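Local coordinates for protein signal recognition particle receptor FtsY (Sulfolobus acidocaldarius, PDB 5L3S) that serves as a receptor for the signal recognition particle, joining an SRP54-type helical bundle to a P-loop nucleotide-binding domain, at residues D22-I27 against D50-L55; F102-F107 against I184-I189; S131-A136 against E156-R161. All blocks are in the same frame, centred on the assembly; numbering follows the deposited sequence.

Interaction 1: residues D22-I27 against D50-L55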
loop_
_atom_site.group_PDB
_atom_site.type_symbol
_atom_site.label_atom_id
_atom_site.label_comp_id
_atom_site.label_asym_id
_atom_site.label_seq_id
_atom_site.Cartn_x
_atom_site.Cartn_y
_atom_site.Cartn_z
ATOM N N ASP B 22 -30.067 5.980 23.145
ATOM C CA ASP B 22 -28.973 5.707 24.073
ATOM C C ASP B 22 -27.659 5.430 23.330
ATOM O O ASP B 22 -26.577 5.620 23.884
ATOM C CB ASP B 22 -29.301 4.497 24.949
ATOM C CG ASP B 22 -30.524 4.716 25.831
ATOM O OD1 ASP B 22 -30.601 5.774 26.488
ATOM O OD2 ASP B 22 -31.404 3.830 25.867
ATOM N N LEU B 23 -27.764 4.975 22.085
ATOM C CA LEU B 23 -26.609 4.429 21.355
ATOM C C LEU B 23 -25.946 5.402 20.385
ATOM O O LEU B 23 -24.803 5.192 19.966
ATOM C CB LEU B 23 -27.029 3.183 20.574
ATOM C CG LEU B 23 -27.586 1.999 21.356
ATOM C CD1 LEU B 23 -27.872 0.834 20.434
ATOM C CD2 LEU B 23 -26.625 1.583 22.445
ATOM N N ASN B 24 -26.663 6.456 20.019
ATOM C CA ASN B 24 -26.223 7.348 18.948
ATOM C C ASN B 24 -24.818 7.939 19.080
ATOM O O ASN B 24 -24.008 7.822 18.161
ATOM C CB ASN B 24 -27.254 8.454 18.722
ATOM C CG ASN B 24 -28.530 7.928 18.090
ATOM O OD1 ASN B 24 -28.520 6.888 17.424
ATOM N ND2 ASN B 24 -29.629 8.644 18.285
ATOM N N ASP B 25 -24.532 8.576 20.210
ATOM C CA ASP B 25 -23.226 9.195 20.416
ATOM C C ASP B 25 -22.076 8.200 20.357
ATOM O O ASP B 25 -21.055 8.457 19.721
ATOM C CB ASP B 25 -23.178 9.937 21.749
ATOM C CG ASP B 25 -23.987 11.206 21.731
ATOM O OD1 ASP B 25 -24.304 11.681 20.621
ATOM O OD2 ASP B 25 -24.299 11.728 22.821
ATOM N N VAL B 26 -22.227 7.070 21.034
ATOM C CA VAL B 26 -21.136 6.106 21.080
ATOM C C VAL B 26 -20.950 5.390 19.738
ATOM O O VAL B 26 -19.823 5.048 19.358
ATOM C CB VAL B 26 -21.297 5.100 22.251
ATOM C CG1 VAL B 26 -22.534 4.237 22.063
ATOM C CG2 VAL B 26 -20.046 4.243 22.386
ATOM N N ILE B 27 -22.044 5.176 19.009
ATOM C CA ILE B 27 -21.950 4.529 17.701
ATOM C C ILE B 27 -21.141 5.404 16.735
ATOM O O ILE B 27 -20.347 4.900 15.931
ATOM C CB ILE B 27 -23.350 4.201 17.113
ATOM C CG1 ILE B 27 -24.023 3.082 17.906
ATOM C CG2 ILE B 27 -23.246 3.742 15.673
ATOM C CD1 ILE B 27 -23.333 1.757 17.797
ATOM N N ASP B 50 -25.242 -3.973 12.819
ATOM C CA ASP B 50 -25.369 -5.242 13.541
ATOM C C ASP B 50 -25.378 -4.962 15.042
ATOM O O ASP B 50 -26.186 -5.502 15.792
ATOM C CB ASP B 50 -24.191 -6.180 13.228
ATOM C CG ASP B 50 -24.286 -6.827 11.851
ATOM O OD1 ASP B 50 -25.376 -6.789 11.241
ATOM O OD2 ASP B 50 -23.264 -7.397 11.390
ATOM N N LEU B 51 -24.451 -4.106 15.458
ATOM C CA LEU B 51 -24.257 -3.756 16.856
ATOM C C LEU B 51 -25.507 -3.096 17.450
ATOM O O LEU B 51 -26.012 -3.524 18.490
ATOM C CB LEU B 51 -23.037 -2.832 16.972
ATOM C CG LEU B 51 -22.689 -2.317 18.369
ATOM C CD1 LEU B 51 -22.440 -3.486 19.330
ATOM C CD2 LEU B 51 -21.490 -1.370 18.300
ATOM N N LYS B 52 -26.010 -2.068 16.775
ATOM C CA LYS B 52 -27.238 -1.392 17.201
ATOM C C LYS B 52 -28.411 -2.366 17.340
ATOM O O LYS B 52 -29.135 -2.362 18.347
ATOM C CB LYS B 52 -27.590 -0.279 16.211
ATOM C CG LYS B 52 -28.957 0.349 16.447
ATOM C CD LYS B 52 -29.260 1.414 15.402
ATOM C CE LYS B 52 -28.218 2.523 15.416
ATOM N NZ LYS B 52 -28.644 3.693 14.596
ATOM N N ASN B 53 -28.590 -3.217 16.334
ATOM C CA ASN B 53 -29.689 -4.174 16.347
ATOM C C ASN B 53 -29.579 -5.221 17.440
ATOM O O ASN B 53 -30.588 -5.676 17.978
ATOM C CB ASN B 53 -29.823 -4.857 14.994
ATOM C CG ASN B 53 -30.319 -3.920 13.932
ATOM O OD1 ASN B 53 -31.186 -3.089 14.190
ATOM N ND2 ASN B 53 -29.767 -4.037 12.727
ATOM N N ASN B 54 -28.356 -5.613 17.766
ATOM C CA ASN B 54 -28.163 -6.555 18.858
ATOM C C ASN B 54 -28.517 -5.927 20.198
ATOM O O ASN B 54 -28.928 -6.620 21.121
ATOM C CB ASN B 54 -26.721 -7.055 18.897
ATOM C CG ASN B 54 -26.497 -8.088 19.979
ATOM O OD1 ASN B 54 -26.191 -7.752 21.124
ATOM N ND2 ASN B 54 -26.659 -9.358 19.627
ATOM N N LEU B 55 -28.365 -4.613 20.312
ATOM C CA LEU B 55 -28.514 -3.963 21.615
ATOM C C LEU B 55 -29.881 -3.317 21.863
ATOM O O LEU B 55 -30.307 -3.212 23.015
ATOM C CB LEU B 55 -27.384 -2.960 21.854
ATOM C CG LEU B 55 -26.012 -3.621 22.029
ATOM C CD1 LEU B 55 -24.895 -2.595 22.049
ATOM C CD2 LEU B 55 -25.994 -4.468 23.298
#
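I27 and L51 meet through their outer methyls, CD1 of I27 lying 3.7 Å from CD2 of L51. The two side chains slide past each other in opposite directions, each reaching across toward the helix that carries the other. L51 gets there with CG anti to its backbone N (chi1 178°).

About one helical turn from I27, on the same flank of its helix, L23 does something different. Its CG stands beside the backbone N (chi1 -60°) and the chain then runs out extended, which carries CD1 right up to the backbone of the partner helix. That methyl of L23 settles 4.0 Å from CA of K52, with CB of L55 at 4.1 Å and CG of K52 at 4.2 Å. One leucine methyl therefore touches two residues three places apart, on a single turn of helix 41-55.

K52 starts out beside this leucine and bends at chi3, which turns its amine toward the side of the helix pair where N24 lies. There NZ of K52 comes 4.3 Å from OD1 of N24, too long to count as a bond; its salt bridge is with E20, earlier on the same helix as N24.

The segment axes pass 11.1 Å apart at 153°, roughly antiparallel, as expected for two consecutive helices folded back as a hairpin. Both belong to the helical bundle of SRP54-type proteins. Helix 66-85 closes over the pair, with V70 against L23 and V26, and T73 against L51.

Between the two segments the cohesion is thus aliphatic, made of methyl contacts that set spacing but impose little directional constraint. The charged bond of K52 lies at the margin, where it ties the lysine to E20 without putting a charge among the leucines.

Interaction 2: residues F102-F107 against I184-I189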
loop_
_atom_site.group_PDB
_atom_site.type_symbol
_atom_site.label_atom_id
_atom_site.label_comp_id
_atom_site.label_asym_id
_atom_site.label_seq_id
_atom_site.Cartn_x
_atom_site.Cartn_y
_atom_site.Cartn_z
ATOM N N PHE B 102 5.289 -29.820 0.068
ATOM C CA PHE B 102 4.080 -29.032 0.265
ATOM C C PHE B 102 4.324 -27.732 -0.496
ATOM O O PHE B 102 5.302 -27.045 -0.238
ATOM C CB PHE B 102 3.880 -28.764 1.763
ATOM C CG PHE B 102 2.572 -28.102 2.104
ATOM C CD1 PHE B 102 2.409 -26.725 1.964
ATOM C CD2 PHE B 102 1.525 -28.854 2.617
ATOM C CE1 PHE B 102 1.206 -26.118 2.293
ATOM C CE2 PHE B 102 0.326 -28.260 2.949
ATOM C CZ PHE B 102 0.162 -26.888 2.790
ATOM N N VAL B 103 3.454 -27.413 -1.449
ATOM C CA VAL B 103 3.679 -26.300 -2.361
ATOM C C VAL B 103 2.820 -25.091 -2.013
ATOM O O VAL B 103 1.597 -25.188 -1.946
ATOM C CB VAL B 103 3.399 -26.710 -3.820
ATOM C CG1 VAL B 103 3.555 -25.515 -4.751
ATOM C CG2 VAL B 103 4.334 -27.858 -4.239
ATOM N N ILE B 104 3.480 -23.962 -1.791
ATOM C CA ILE B 104 2.801 -22.719 -1.446
ATOM C C ILE B 104 3.112 -21.669 -2.502
ATOM O O ILE B 104 4.268 -21.526 -2.910
ATOM C CB ILE B 104 3.309 -22.192 -0.097
ATOM C CG1 ILE B 104 3.241 -23.302 0.961
ATOM C CG2 ILE B 104 2.524 -20.935 0.326
ATOM C CD1 ILE B 104 3.701 -22.863 2.335
ATOM N N ILE B 105 2.091 -20.934 -2.936
ATOM C CA ILE B 105 2.306 -19.844 -3.884
ATOM C C ILE B 105 1.863 -18.543 -3.229
ATOM O O ILE B 105 0.950 -18.542 -2.378
ATOM C CB ILE B 105 1.573 -20.096 -5.233
ATOM C CG1 ILE B 105 2.002 -19.077 -6.313
ATOM C CG2 ILE B 105 0.070 -20.115 -5.028
ATOM C CD1 ILE B 105 1.603 -19.500 -7.739
ATOM N N PHE B 106 2.538 -17.458 -3.603
ATOM C CA PHE B 106 2.293 -16.123 -3.051
ATOM C C PHE B 106 1.980 -15.203 -4.224
ATOM O O PHE B 106 2.706 -15.215 -5.229
ATOM C CB PHE B 106 3.554 -15.614 -2.330
ATOM C CG PHE B 106 3.977 -16.462 -1.158
ATOM C CD1 PHE B 106 4.597 -17.692 -1.355
ATOM C CD2 PHE B 106 3.768 -16.029 0.139
ATOM C CE1 PHE B 106 4.986 -18.472 -0.281
ATOM C CE2 PHE B 106 4.149 -16.807 1.226
ATOM C CZ PHE B 106 4.759 -18.028 1.021
ATOM N N PHE B 107 0.891 -14.441 -4.133
ATOM C CA PHE B 107 0.602 -13.454 -5.179
ATOM C C PHE B 107 -0.055 -12.200 -4.606
ATOM O O PHE B 107 -0.416 -12.150 -3.428
ATOM C CB PHE B 107 -0.246 -14.066 -6.320
ATOM C CG PHE B 107 -1.523 -14.761 -5.858
ATOM C CD1 PHE B 107 -2.689 -14.036 -5.615
ATOM C CD2 PHE B 107 -1.569 -16.152 -5.738
ATOM C CE1 PHE B 107 -3.864 -14.681 -5.205
ATOM C CE2 PHE B 107 -2.729 -16.799 -5.334
ATOM C CZ PHE B 107 -3.878 -16.060 -5.064
ATOM N N ILE B 184 12.410 -32.584 -0.468
ATOM C CA ILE B 184 12.298 -31.282 0.189
ATOM C C ILE B 184 10.882 -31.092 0.739
ATOM O O ILE B 184 9.905 -31.438 0.078
ATOM C CB ILE B 184 12.628 -30.152 -0.814
ATOM C CG1 ILE B 184 14.046 -30.315 -1.373
ATOM C CG2 ILE B 184 12.420 -28.758 -0.200
ATOM C CD1 ILE B 184 15.108 -30.501 -0.324
ATOM N N ASP B 185 10.773 -30.549 1.949
ATOM C CA ASP B 185 9.482 -30.433 2.620
ATOM C C ASP B 185 8.550 -29.418 1.963
ATOM O O ASP B 185 7.342 -29.650 1.840
ATOM C CB ASP B 185 9.662 -30.052 4.098
ATOM C CG ASP B 185 10.330 -31.145 4.917
ATOM O OD1 ASP B 185 10.134 -32.342 4.620
ATOM O OD2 ASP B 185 11.052 -30.797 5.876
ATOM N N VAL B 186 9.108 -28.280 1.559
ATOM C CA VAL B 186 8.291 -27.177 1.086
ATOM C C VAL B 186 8.875 -26.496 -0.155
ATOM O O VAL B 186 10.078 -26.261 -0.231
ATOM C CB VAL B 186 8.135 -26.118 2.198
ATOM C CG1 VAL B 186 7.387 -24.897 1.680
ATOM C CG2 VAL B 186 7.452 -26.721 3.433
ATOM N N VAL B 187 8.011 -26.165 -1.115
ATOM C CA VAL B 187 8.365 -25.236 -2.182
ATOM C C VAL B 187 7.563 -23.936 -2.043
ATOM O O VAL B 187 6.341 -23.975 -1.887
ATOM C CB VAL B 187 8.083 -25.838 -3.568
ATOM C CG1 VAL B 187 8.288 -24.770 -4.683
ATOM C CG2 VAL B 187 8.956 -27.047 -3.793
ATOM N N LEU B 188 8.254 -22.795 -2.107
ATOM C CA LEU B 188 7.603 -21.480 -2.051
ATOM C C LEU B 188 7.761 -20.804 -3.393
ATOM O O LEU B 188 8.877 -20.585 -3.831
ATOM C CB LEU B 188 8.258 -20.600 -0.977
ATOM C CG LEU B 188 8.272 -21.232 0.410
ATOM C CD1 LEU B 188 8.946 -20.313 1.402
ATOM C CD2 LEU B 188 6.855 -21.508 0.830
ATOM N N ILE B 189 6.644 -20.457 -4.029
ATOM C CA ILE B 189 6.664 -19.862 -5.356
ATOM C C ILE B 189 6.450 -18.350 -5.301
ATOM O O ILE B 189 5.406 -17.886 -4.848
ATOM C CB ILE B 189 5.591 -20.514 -6.254
ATOM C CG1 ILE B 189 5.835 -22.038 -6.305
ATOM C CG2 ILE B 189 5.622 -19.898 -7.656
ATOM C CD1 ILE B 189 4.717 -22.844 -6.949
#
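The carbonyl oxygen of I104 takes the amide N of I189 at 2.8 Å, in a bond running close to the C=O direction; the CA of L188 adds a weaker CA-H...O contact, 3.4 Å from that oxygen. On its other polar atom, the N of I104 donates to O of V187 at 2.9 Å, with an almost straight N-H...O angle of 177°. Nearer the start of the pair the donors approach the carbonyls obliquely: F102 N reaches O of D185 at 2.7 Å, tilted 29° from the carbonyl plane, and V187 N bonds back to O of F102 with a similar tilt.

The two strands run parallel in the sheet of the P-loop NTPase fold, and 102-107 is the strand that leads toward the nucleotide-binding loop containing N110 and G111. Strand 216-222 takes up its other edge. F102, I104, V186 and L188 share one face, where helix 114-127 packs on V186 and L188; V103, I105, V187 and I189 share the other, where helix 168-181 packs on V103, V187 and I189.

On the first of these faces, I104 and L188 lie side by side and point the same way, CB of I104 being 3.7 Å from CD2 of L188. CD2 of L188 also sits at the edge of the F106 ring, close to its plane, 3.7 Å from CE1 of F106. The ring edge borders O of I189 too, the acceptor of the F106 amide. On the other face I189 sends its CG1 branch beside the backbone N (chi1 -57°), and CD1 of I189 reaches CG1 of V103 at 3.6 Å. I105 packs against the root of the same isoleucine, CG1 to CB. Back at the start of the pair, the carboxylate of D185 makes a salt bridge with K100.

Interaction 3: residues S131-A136 against E156-R161. With SO4 (sulfate ion), chain X.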
loop_
_atom_site.group_PDB
_atom_site.type_symbol
_atom_site.label_atom_id
_atom_site.label_comp_id
_atom_site.label_asym_id
_atom_site.label_seq_id
_atom_site.Cartn_x
_atom_site.Cartn_y
_atom_site.Cartn_z
ATOM N N SER B 131 12.604 -28.365 5.526
ATOM C CA SER B 131 13.442 -27.982 4.384
ATOM C C SER B 131 12.626 -27.237 3.323
ATOM O O SER B 131 11.416 -27.457 3.171
ATOM C CB SER B 131 14.179 -29.195 3.791
ATOM O OG SER B 131 13.285 -30.204 3.353
ATOM N N THR B 132 13.263 -26.315 2.605
ATOM C CA THR B 132 12.541 -25.451 1.682
ATOM C C THR B 132 13.368 -25.107 0.458
ATOM O O THR B 132 14.587 -24.977 0.552
ATOM C CB THR B 132 12.172 -24.105 2.356
ATOM O OG1 THR B 132 13.373 -23.403 2.701
ATOM C CG2 THR B 132 11.348 -24.322 3.614
ATOM N N ILE B 133 12.707 -24.945 -0.680
ATOM C CA ILE B 133 13.348 -24.316 -1.832
ATOM C C ILE B 133 12.405 -23.257 -2.372
ATOM O O ILE B 133 11.186 -23.321 -2.166
ATOM C CB ILE B 133 13.722 -25.302 -2.961
ATOM C CG1 ILE B 133 12.474 -25.836 -3.658
ATOM C CG2 ILE B 133 14.593 -26.438 -2.440
ATOM C CD1 ILE B 133 12.796 -26.745 -4.823
ATOM N N ILE B 134 12.970 -22.269 -3.053
ATOM C CA ILE B 134 12.193 -21.169 -3.589
ATOM C C ILE B 134 12.205 -21.255 -5.101
ATOM O O ILE B 134 13.256 -21.493 -5.702
ATOM C CB ILE B 134 12.826 -19.820 -3.195
ATOM C CG1 ILE B 134 12.982 -19.730 -1.677
ATOM C CG2 ILE B 134 12.027 -18.656 -3.791
ATOM C CD1 ILE B 134 13.802 -18.542 -1.200
ATOM N N ALA B 135 11.028 -21.093 -5.700
ATOM C CA ALA B 135 10.896 -20.939 -7.141
ATOM C C ALA B 135 10.860 -19.446 -7.479
ATOM O O ALA B 135 9.956 -18.720 -7.037
ATOM C CB ALA B 135 9.625 -21.605 -7.619
ATOM N N ALA B 136 11.833 -18.996 -8.266
ATOM C CA ALA B 136 11.900 -17.603 -8.716
ATOM C C ALA B 136 10.984 -17.385 -9.912
ATOM O O ALA B 136 11.445 -17.168 -11.031
ATOM C CB ALA B 136 13.334 -17.229 -9.059
ATOM N N GLU B 156 20.517 -19.609 3.243
ATOM C CA GLU B 156 21.161 -20.877 2.879
ATOM C C GLU B 156 20.161 -21.912 2.386
ATOM O O GLU B 156 20.159 -23.061 2.830
ATOM C CB GLU B 156 22.001 -21.436 4.036
ATOM C CG GLU B 156 23.175 -20.558 4.418
ATOM C CD GLU B 156 24.022 -21.161 5.515
ATOM O OE1 GLU B 156 23.503 -21.354 6.633
ATOM O OE2 GLU B 156 25.209 -21.448 5.261
ATOM N N VAL B 157 19.288 -21.495 1.484
ATOM C CA VAL B 157 18.364 -22.424 0.857
ATOM C C VAL B 157 18.525 -22.346 -0.644
ATOM O O VAL B 157 18.996 -21.336 -1.170
ATOM C CB VAL B 157 16.894 -22.129 1.235
ATOM C CG1 VAL B 157 16.697 -22.294 2.734
ATOM C CG2 VAL B 157 16.489 -20.740 0.785
ATOM N N GLN B 158 18.134 -23.411 -1.331
ATOM C CA GLN B 158 18.251 -23.463 -2.785
ATOM C C GLN B 158 17.208 -22.602 -3.494
ATOM O O GLN B 158 16.019 -22.672 -3.193
ATOM C CB GLN B 158 18.115 -24.901 -3.271
ATOM C CG GLN B 158 17.880 -25.005 -4.772
ATOM C CD GLN B 158 19.164 -25.203 -5.554
ATOM O OE1 GLN B 158 19.915 -26.135 -5.292
ATOM N NE2 GLN B 158 19.419 -24.322 -6.525
ATOM N N LEU B 159 17.663 -21.799 -4.451
ATOM C CA LEU B 159 16.769 -21.037 -5.312
ATOM C C LEU B 159 16.734 -21.690 -6.685
ATOM O O LEU B 159 17.775 -21.946 -7.284
ATOM C CB LEU B 159 17.268 -19.596 -5.474
ATOM C CG LEU B 159 16.411 -18.717 -6.382
ATOM C CD1 LEU B 159 15.019 -18.515 -5.774
ATOM C CD2 LEU B 159 17.093 -17.368 -6.620
ATOM N N ILE B 160 15.541 -21.944 -7.195
ATOM C CA ILE B 160 15.424 -22.479 -8.538
ATOM C C ILE B 160 15.071 -21.328 -9.494
ATOM O O ILE B 160 14.004 -20.711 -9.389
ATOM C CB ILE B 160 14.373 -23.593 -8.600
ATOM C CG1 ILE B 160 14.747 -24.712 -7.617
ATOM C CG2 ILE B 160 14.237 -24.141 -10.024
ATOM C CD1 ILE B 160 15.952 -25.535 -8.061
ATOM N N ARG B 161 15.985 -21.026 -10.411
ATOM C CA ARG B 161 15.778 -19.912 -11.343
ATOM C C ARG B 161 15.159 -20.365 -12.666
ATOM O O ARG B 161 14.645 -19.548 -13.434
ATOM C CB ARG B 161 17.106 -19.190 -11.610
ATOM C CG ARG B 161 17.819 -18.733 -10.347
ATOM C CD ARG B 161 18.748 -17.549 -10.603
ATOM N NE ARG B 161 19.944 -17.592 -9.762
ATOM C CZ ARG B 161 20.706 -16.536 -9.482
ATOM N NH1 ARG B 161 20.389 -15.336 -9.965
ATOM N NH2 ARG B 161 21.782 -16.676 -8.709
HETATM S S SO4 X . 18.305 -23.444 -11.529
HETATM O O1 SO4 X . 17.002 -23.606 -12.180
HETATM O O2 SO4 X . 18.628 -24.682 -10.810
HETATM O O3 SO4 X . 18.279 -22.321 -10.587
HETATM O O4 SO4 X . 19.339 -23.186 -12.538
HETATM O O HOH W 1 17.276 -25.640 0.107
#
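I134 presses on L159 from its first side-chain atom: CB of I134 lies 3.6 Å from CD1 of L159, and the CG2 branch meets the same methyl at 3.6 Å. CG1, beside the backbone N (chi1 -55°), takes the chain in another direction, and the terminal CD1 of I134 arrives 4.0 Å from CG2 of V157, the two side chains crossing at roughly a right angle. The isoleucine thus spans from L159 to V157; helix 114-127 covers I134 and V157 through V122, while helix 144-155 packs on L159.

The backbone of I134 holds the strands through both its polar atoms: its N donates to O of Q158, and O of I134 accepts the N of I160 at 2.8 Å in an essentially straight bond. Where the strands diverge near T132, a water bridges O of T132 and N of Q158, 2.8 Å from each.

The strands are the two parallel members of a beta-alpha-beta unit whose helix, 144-155, ends in a Schellman motif at E156. Strand 158-160 forms the outer edge of the sheet in this chain. Just past it, N of R161 donates to O3 of a sulfate ion, probably from the crystallisation liquor, at 2.6 Å.

The straight amide bonds set the register, with aliphatic packing beside them, while the water supplies a link that direct pairing does not.

From the N terminus, interaction 1 comes first: 22-27 meets 50-55 after a short excursion and closes a helical hairpin in the bundle domain, complete before the strands of the large sheet begin. The chain then enters the nucleotide-binding domain, where 102-107 opens interaction 2, a long loop that ends only at 184-189. Within that span 131-136 and 156-161 pair as interaction 3, so the smaller loop sits wholly inside the larger one. Strand 186-191 lies between 102-107 and 132-137, which makes interactions 2 and 3 neighbours in one sheet, joined by L188 O and A135 N. Interaction 1 stands apart, its centre about 45 Å from that of interaction 2.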